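Local coordinates for protein design 2L4HC2_11 (Synthetic construct, PDB 5J2L) that folds as a designed helical hairpin and pairs with a second copy as a homodimer, its specificity designed to come from modular hydrogen-bond networks, at residues R31-E34 and I35-T39; E48-K51 and E52-I56. One frame throughout, in Å; residues are numbered along the deposited sequence.

Interaction 1 (R31-E34 and I35-T39)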
ATOM      1  N   ARG A  31      -2.098   8.075  -8.512  1.00 18.45           N
ATOM      2  CA  ARG A  31      -3.474   8.314  -8.099  1.00 16.99           C
ATOM      3  C   ARG A  31      -3.558   9.169  -6.841  1.00 19.06           C
ATOM      4  O   ARG A  31      -4.398  10.060  -6.771  1.00 19.74           O
ATOM      5  CB  ARG A  31      -4.228   7.022  -7.892  1.00 22.37           C
ATOM      6  CG  ARG A  31      -4.634   6.322  -9.162  1.00 23.37           C
ATOM      7  CD  ARG A  31      -5.662   7.143  -9.850  1.00 26.60           C
ATOM      8  NE  ARG A  31      -6.864   7.213  -9.041  1.00 27.04           N
ATOM      9  CZ  ARG A  31      -7.648   8.297  -8.862  1.00 32.93           C
ATOM     10  NH1 ARG A  31      -7.387   9.456  -9.433  1.00 29.01           N
ATOM     11  NH2 ARG A  31      -8.705   8.190  -8.083  1.00 25.88           N
ATOM     12  N   LEU A  32      -2.703   8.919  -5.856  1.00 15.32           N
ATOM     13  CA  LEU A  32      -2.728   9.737  -4.646  1.00 17.47           C
ATOM     14  C   LEU A  32      -2.406  11.206  -4.966  1.00 17.53           C
ATOM     15  O   LEU A  32      -2.998  12.107  -4.369  1.00 18.44           O
ATOM     16  CB  LEU A  32      -1.797   9.139  -3.576  1.00 15.87           C
ATOM     17  CG  LEU A  32      -2.330   7.846  -2.903  1.00 15.67           C
ATOM     18  CD1 LEU A  32      -1.230   7.192  -2.079  1.00 16.62           C
ATOM     19  CD2 LEU A  32      -3.508   8.215  -1.996  1.00 19.78           C
ATOM     20  N   LYS A  33      -1.495  11.444  -5.921  1.00 21.22           N
ATOM     21  CA  LYS A  33      -1.204  12.818  -6.356  1.00 19.62           C
ATOM     22  C   LYS A  33      -2.429  13.454  -6.970  1.00 25.12           C
ATOM     23  O   LYS A  33      -2.748  14.612  -6.688  1.00 23.62           O
ATOM     24  CB  LYS A  33      -0.055  12.860  -7.372  1.00 27.22           C
ATOM     25  CG  LYS A  33       1.316  12.601  -6.799  1.00 24.15           C
ATOM     26  CD  LYS A  33       2.391  12.624  -7.893  1.00 38.31           C
ATOM     27  CE  LYS A  33       2.599  14.037  -8.446  1.00 47.43           C
ATOM     28  NZ  LYS A  33       3.659  14.089  -9.501  1.00 55.30           N
ATOM     29  N   GLU A  34      -3.125  12.683  -7.807  1.00 19.68           N
ATOM     30  CA  GLU A  34      -4.322  13.171  -8.470  1.00 23.02           C
ATOM     31  C   GLU A  34      -5.391  13.528  -7.440  1.00 22.63           C
ATOM     32  O   GLU A  34      -6.049  14.570  -7.532  1.00 23.10           O
ATOM     33  CB  GLU A  34      -4.840  12.121  -9.473  1.00 18.18           C
ATOM     34  CG  GLU A  34      -3.951  11.908 -10.691  1.00 20.31           C
ATOM     35  CD  GLU A  34      -4.375  10.745 -11.577  1.00 26.79           C
ATOM     36  OE1 GLU A  34      -5.427  10.192 -11.369  1.00 27.59           O
ATOM     37  OE2 GLU A  34      -3.617  10.385 -12.447  1.00 35.92           O
ATOM     38  N   ILE A  35      -5.538  12.666  -6.441  1.00 16.41           N
ATOM     39  CA  ILE A  35      -6.574  12.856  -5.430  1.00 16.86           C
ATOM     40  C   ILE A  35      -6.239  14.121  -4.627  1.00 19.55           C
ATOM     41  O   ILE A  35      -7.123  14.938  -4.352  1.00 18.81           O
ATOM     42  CB  ILE A  35      -6.686  11.601  -4.538  1.00 20.37           C
ATOM     43  CG1 ILE A  35      -7.202  10.430  -5.389  1.00 29.24           C
ATOM     44  CG2 ILE A  35      -7.659  11.854  -3.389  1.00 20.82           C
ATOM     45  CD1 ILE A  35      -7.082   9.068  -4.710  1.00 24.35           C
ATOM     46  N   GLN A  36      -4.969  14.286  -4.290  1.00 20.23           N
ATOM     47  CA  GLN A  36      -4.499  15.480  -3.600  1.00 23.98           C
ATOM     48  C   GLN A  36      -4.850  16.743  -4.393  1.00 26.84           C
ATOM     49  O   GLN A  36      -5.303  17.735  -3.823  1.00 24.81           O
ATOM     50  CB  GLN A  36      -2.996  15.383  -3.358  1.00 22.27           C
ATOM     51  CG  GLN A  36      -2.365  16.576  -2.679  1.00 21.72           C
ATOM     52  CD  GLN A  36      -2.867  16.824  -1.289  1.00 40.46           C
ATOM     53  OE1 GLN A  36      -2.868  15.940  -0.428  1.00 43.37           O
ATOM     54  NE2 GLN A  36      -3.289  18.060  -1.055  1.00 46.13           N
ATOM     55  N   ARG A  37      -4.669  16.681  -5.708  1.00 20.56           N
ATOM     56  CA  ARG A  37      -4.970  17.816  -6.563  1.00 24.52           C
ATOM     57  C   ARG A  37      -6.465  18.135  -6.552  1.00 31.69           C
ATOM     58  O   ARG A  37      -6.844  19.308  -6.543  1.00 35.97           O
ATOM     59  CB  ARG A  37      -4.470  17.598  -7.999  1.00 27.71           C
ATOM     60  CG  ARG A  37      -2.944  17.608  -8.139  1.00 25.85           C
ATOM     61  CD  ARG A  37      -2.516  17.849  -9.549  1.00 35.37           C
ATOM     62  NE  ARG A  37      -2.640  16.760 -10.494  1.00 41.81           N
ATOM     63  CZ  ARG A  37      -1.631  15.976 -10.951  1.00 34.83           C
ATOM     64  NH1 ARG A  37      -0.383  16.138 -10.561  1.00 33.28           N
ATOM     65  NH2 ARG A  37      -1.902  15.060 -11.862  1.00 34.90           N
ATOM     66  N   LEU A  38      -7.311  17.108  -6.532  1.00 29.62           N
ATOM     67  CA  LEU A  38      -8.751  17.344  -6.446  1.00 36.50           C
ATOM     68  C   LEU A  38      -9.110  18.042  -5.161  1.00 33.15           C
ATOM     69  O   LEU A  38      -9.982  18.916  -5.140  1.00 40.91           O
ATOM     70  CB  LEU A  38      -9.551  16.049  -6.532  1.00 33.28           C
ATOM     71  CG  LEU A  38      -9.585  15.397  -7.890  1.00 36.54           C
ATOM     72  CD1 LEU A  38     -10.265  14.047  -7.760  1.00 45.64           C
ATOM     73  CD2 LEU A  38     -10.338  16.322  -8.846  1.00 43.82           C
ATOM     74  N   THR A  39      -8.433  17.658  -4.090  1.00 23.31           N
ATOM     75  CA  THR A  39      -8.672  18.271  -2.809  1.00 29.34           C
ATOM     76  C   THR A  39      -8.444  19.768  -2.920  1.00 37.00           C
ATOM     77  O   THR A  39      -9.177  20.559  -2.329  1.00 35.54           O
ATOM     78  CB  THR A  39      -7.773  17.684  -1.708  1.00 29.02           C
ATOM     79  OG1 THR A  39      -8.027  16.280  -1.553  1.00 35.23           O
ATOM     80  CG2 THR A  39      -8.064  18.368  -0.413  1.00 42.20           C
TER
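Ile-35, whose side chain lies against Arg-31 one turn earlier, has a carbonyl oxygen that Thr-39 grips twice. Thr-39 N reaches Ile-35 O at 3.0 Å in the regular helical bond, and Thr-39 OG1 adds a second at 3.2 Å from above the carbonyl plane. Threonine suits this buried position because the main chain can satisfy its hydroxyl. A turn back, Ile-35 N bonds to Arg-31 O at 2.9 Å, and CG1 of Ile-35, beside its own backbone N, settles close to the same oxygen. Arg-31 folds back at chi2 and chi3 (-68° and -65°), which brings its guanidinium over Ile-35, with CG1 under one face and NH2 3.8 Å from that carbon. At the edge of the same group, in its plane, NH1 forms a salt bridge of 2.9 Å to Glu-34 OE1, met on the carboxylate's anti side. All this lies on helix 7-41 of a two-helix hairpin that dimerises into a four-helix bundle. Arginine suits the boundary: its flat group shields the buried isoleucine while NH2 reaches across to Glu-52 of helix 46-80. Replacing this arginine by alanine would probably leave both Glu-34 and Glu-52 without their cationic mate and remove the flat cover from one side of Ile-35 CG1. Around the helix from this edge, Leu-32 packs on Gln-61 of the second subunit and Gln-36 on its Arg-54. On the more exposed flank, Arg-37 turns a guanidinium face to Glu-34 CA, and its NH2 lies 3.9 Å from Glu-34 CG. The carboxylate and guanidinium there do not pair: Glu-34 OE2 stays 5.0 Å from Arg-37 NH2, and any attraction between them is probably weak.

Interaction 2 (E48-K51 and E52-I56)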
ATOM      1  N   GLU A  48     -17.114  12.055  -2.661  1.00 25.18           N
ATOM      2  CA  GLU A  48     -16.367  11.667  -3.848  1.00 27.75           C
ATOM      3  C   GLU A  48     -14.896  11.401  -3.538  1.00 22.95           C
ATOM      4  O   GLU A  48     -14.314  10.449  -4.058  1.00 23.44           O
ATOM      5  CB  GLU A  48     -16.511  12.736  -4.919  1.00 28.90           C
ATOM      6  CG  GLU A  48     -17.895  12.791  -5.547  1.00 40.62           C
ATOM      7  CD  GLU A  48     -18.087  13.968  -6.465  1.00 57.58           C
ATOM      8  OE1 GLU A  48     -18.089  15.079  -5.979  1.00 51.40           O
ATOM      9  OE2 GLU A  48     -18.214  13.756  -7.651  1.00 56.90           O
ATOM     10  N   LEU A  49     -14.302  12.246  -2.703  1.00 25.65           N
ATOM     11  CA  LEU A  49     -12.897  12.094  -2.333  1.00 19.37           C
ATOM     12  C   LEU A  49     -12.713  10.829  -1.508  1.00 21.26           C
ATOM     13  O   LEU A  49     -11.748  10.080  -1.695  1.00 19.35           O
ATOM     14  CB  LEU A  49     -12.452  13.311  -1.539  1.00 20.73           C
ATOM     15  CG  LEU A  49     -12.413  14.637  -2.306  1.00 28.27           C
ATOM     16  CD1 LEU A  49     -12.149  15.771  -1.327  1.00 23.48           C
ATOM     17  CD2 LEU A  49     -11.331  14.568  -3.367  1.00 29.63           C
ATOM     18  N   ILE A  50     -13.662  10.590  -0.600  1.00 20.60           N
ATOM     19  CA  ILE A  50     -13.632   9.420   0.258  1.00 20.29           C
ATOM     20  C   ILE A  50     -13.724   8.144  -0.581  1.00 19.97           C
ATOM     21  O   ILE A  50     -13.027   7.162  -0.311  1.00 17.63           O
ATOM     22  CB  ILE A  50     -14.748   9.471   1.316  1.00 18.68           C
ATOM     23  CG1 ILE A  50     -14.468  10.608   2.304  1.00 24.73           C
ATOM     24  CG2 ILE A  50     -14.834   8.143   2.056  1.00 17.03           C
ATOM     25  CD1 ILE A  50     -15.622  10.912   3.240  1.00 24.92           C
ATOM     26  N   LYS A  51     -14.589   8.158  -1.587  1.00 22.64           N
ATOM     27  CA  LYS A  51     -14.720   7.014  -2.478  1.00 22.14           C
ATOM     28  C   LYS A  51     -13.393   6.696  -3.161  1.00 18.32           C
ATOM     29  O   LYS A  51     -13.006   5.535  -3.266  1.00 23.81           O
ATOM     30  CB  LYS A  51     -15.805   7.228  -3.517  1.00 24.49           C
ATOM     31  CG  LYS A  51     -15.953   6.022  -4.438  1.00 27.38           C
ATOM     32  CD  LYS A  51     -17.089   6.184  -5.429  1.00 39.49           C
ATOM     33  CE  LYS A  51     -17.139   4.977  -6.362  1.00 52.39           C
ATOM     34  NZ  LYS A  51     -18.261   5.061  -7.332  1.00 59.79           N
ATOM     35  N   GLU A  52     -12.706   7.722  -3.650  1.00 20.70           N
ATOM     36  CA  GLU A  52     -11.447   7.469  -4.339  1.00 19.93           C
ATOM     37  C   GLU A  52     -10.379   6.924  -3.374  1.00 18.95           C
ATOM     38  O   GLU A  52      -9.603   6.043  -3.745  1.00 21.08           O
ATOM     39  CB  GLU A  52     -10.982   8.726  -5.098  1.00 21.76           C
ATOM     40  CG  GLU A  52     -11.903   9.052  -6.284  1.00 29.46           C
ATOM     41  CD  GLU A  52     -11.450  10.169  -7.206  1.00 57.42           C
ATOM     42  OE1 GLU A  52     -10.277  10.263  -7.492  1.00 48.05           O
ATOM     43  OE2 GLU A  52     -12.300  10.912  -7.652  1.00 63.85           O
ATOM     44  N   LEU A  53     -10.357   7.420  -2.139  1.00 18.33           N
ATOM     45  CA  LEU A  53      -9.385   6.955  -1.164  1.00 17.54           C
ATOM     46  C   LEU A  53      -9.679   5.517  -0.716  1.00 18.57           C
ATOM     47  O   LEU A  53      -8.754   4.732  -0.504  1.00 18.68           O
ATOM     48  CB  LEU A  53      -9.332   7.927  -0.000  1.00 16.00           C
ATOM     49  CG  LEU A  53      -8.721   9.285  -0.362  1.00 16.46           C
ATOM     50  CD1 LEU A  53      -8.900  10.259   0.795  1.00 20.23           C
ATOM     51  CD2 LEU A  53      -7.237   9.087  -0.683  1.00 17.83           C
ATOM     52  N   ARG A  54     -10.969   5.191  -0.621  1.00 20.21           N
ATOM     53  CA  ARG A  54     -11.462   3.871  -0.304  1.00 24.84           C
ATOM     54  C   ARG A  54     -10.842   2.877  -1.295  1.00 22.66           C
ATOM     55  O   ARG A  54     -10.327   1.830  -0.901  1.00 21.13           O
ATOM     56  CB  ARG A  54     -13.013   3.888  -0.337  1.00 31.69           C
ATOM     57  CG  ARG A  54     -13.740   2.620   0.060  1.00 44.48           C
ATOM     58  CD  ARG A  54     -15.252   2.746   0.081  1.00 42.47           C
ATOM     59  NE  ARG A  54     -15.751   3.600   1.168  1.00 37.18           N
ATOM     60  CZ  ARG A  54     -16.402   4.788   1.063  1.00 32.91           C
ATOM     61  NH1 ARG A  54     -16.722   5.303  -0.109  1.00 24.19           N
ATOM     62  NH2 ARG A  54     -16.740   5.427   2.180  1.00 27.15           N
ATOM     63  N   GLU A  55     -10.867   3.245  -2.580  1.00 20.83           N
ATOM     64  CA  GLU A  55     -10.303   2.426  -3.652  1.00 19.26           C
ATOM     65  C   GLU A  55      -8.776   2.291  -3.530  1.00 19.78           C
ATOM     66  O   GLU A  55      -8.238   1.203  -3.741  1.00 19.40           O
ATOM     67  CB  GLU A  55     -10.740   2.978  -5.011  1.00 23.45           C
ATOM     68  CG  GLU A  55     -10.173   2.251  -6.240  1.00 22.44           C
ATOM     69  CD  GLU A  55     -10.530   0.787  -6.339  1.00 37.92           C
ATOM     70  OE1 GLU A  55     -11.374   0.320  -5.609  1.00 43.38           O
ATOM     71  OE2 GLU A  55      -9.949   0.128  -7.172  1.00 41.38           O
ATOM     72  N   ILE A  56      -8.078   3.372  -3.167  1.00 19.96           N
ATOM     73  CA  ILE A  56      -6.636   3.270  -2.958  1.00 16.86           C
ATOM     74  C   ILE A  56      -6.331   2.266  -1.870  1.00 15.56           C
ATOM     75  O   ILE A  56      -5.415   1.462  -2.002  1.00 18.94           O
ATOM     76  CB  ILE A  56      -5.959   4.611  -2.570  1.00 19.47           C
ATOM     77  CG1 ILE A  56      -6.033   5.636  -3.698  1.00 20.82           C
ATOM     78  CG2 ILE A  56      -4.501   4.339  -2.201  1.00 18.71           C
ATOM     79  CD1 ILE A  56      -5.284   5.224  -4.941  1.00 27.96           C
TER
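Arg-54 lies snugly back over the preceding turn, its NH2 only 3.3 Å from CG2 of Ile-50. With CG anti to the backbone N (chi1 -176°) and a bend at chi3, the guanidinium swings toward Ile-50 and brings one face over Ile-50 O, 4.1 Å from the plane and offset toward the rim. The same oxygen takes the helical bond from Arg-54 N at 2.9 Å, and NH1 comes to 3.5 Å from Lys-51 CA. Ile-50, Leu-49 and Leu-53 are buried and pack against the second subunit, forming the apolar face expected of a helix in a four-helix bundle. Arginine fits at the border of that face, since its guanidinium lies against the isoleucine methyl while NH2 bonds to Gln-36 of the second subunit. The opposite character appears at Lys-51, whose fully extended chain runs outward and meets the next turn mainly near its root, CB lying 4.0 Å from Arg-54 NH1. Glu-48, also exposed, turns away from 52-56 to hydrogen-bond Thr-45, just before the helix. Glu-52 stands between these regimes: its CG passes 3.6 Å from Glu-48 O, and its carboxylate is turned to helix 7-41.

In the fold
Interaction 1 closes near the end of helix 7-41, and interaction 2 opens shortly after the start of helix 46-80, so the short connection of the hairpin lies between them in the chain. Their centres are about 10 Å apart, on the same side of the chain's centre, and they touch directly. Arg-31 NH2 bridges to Glu-52 OE1 at 2.7 Å, while Ile-35 CD1 packs on Ile-56 CG1 at 3.7 Å. The helix-helix seam thus combines a partly exposed charged pair with a buried apolar one. Both interactions also touch the second subunit, placing this end of the hairpin in the dimer interface of the designed bundle.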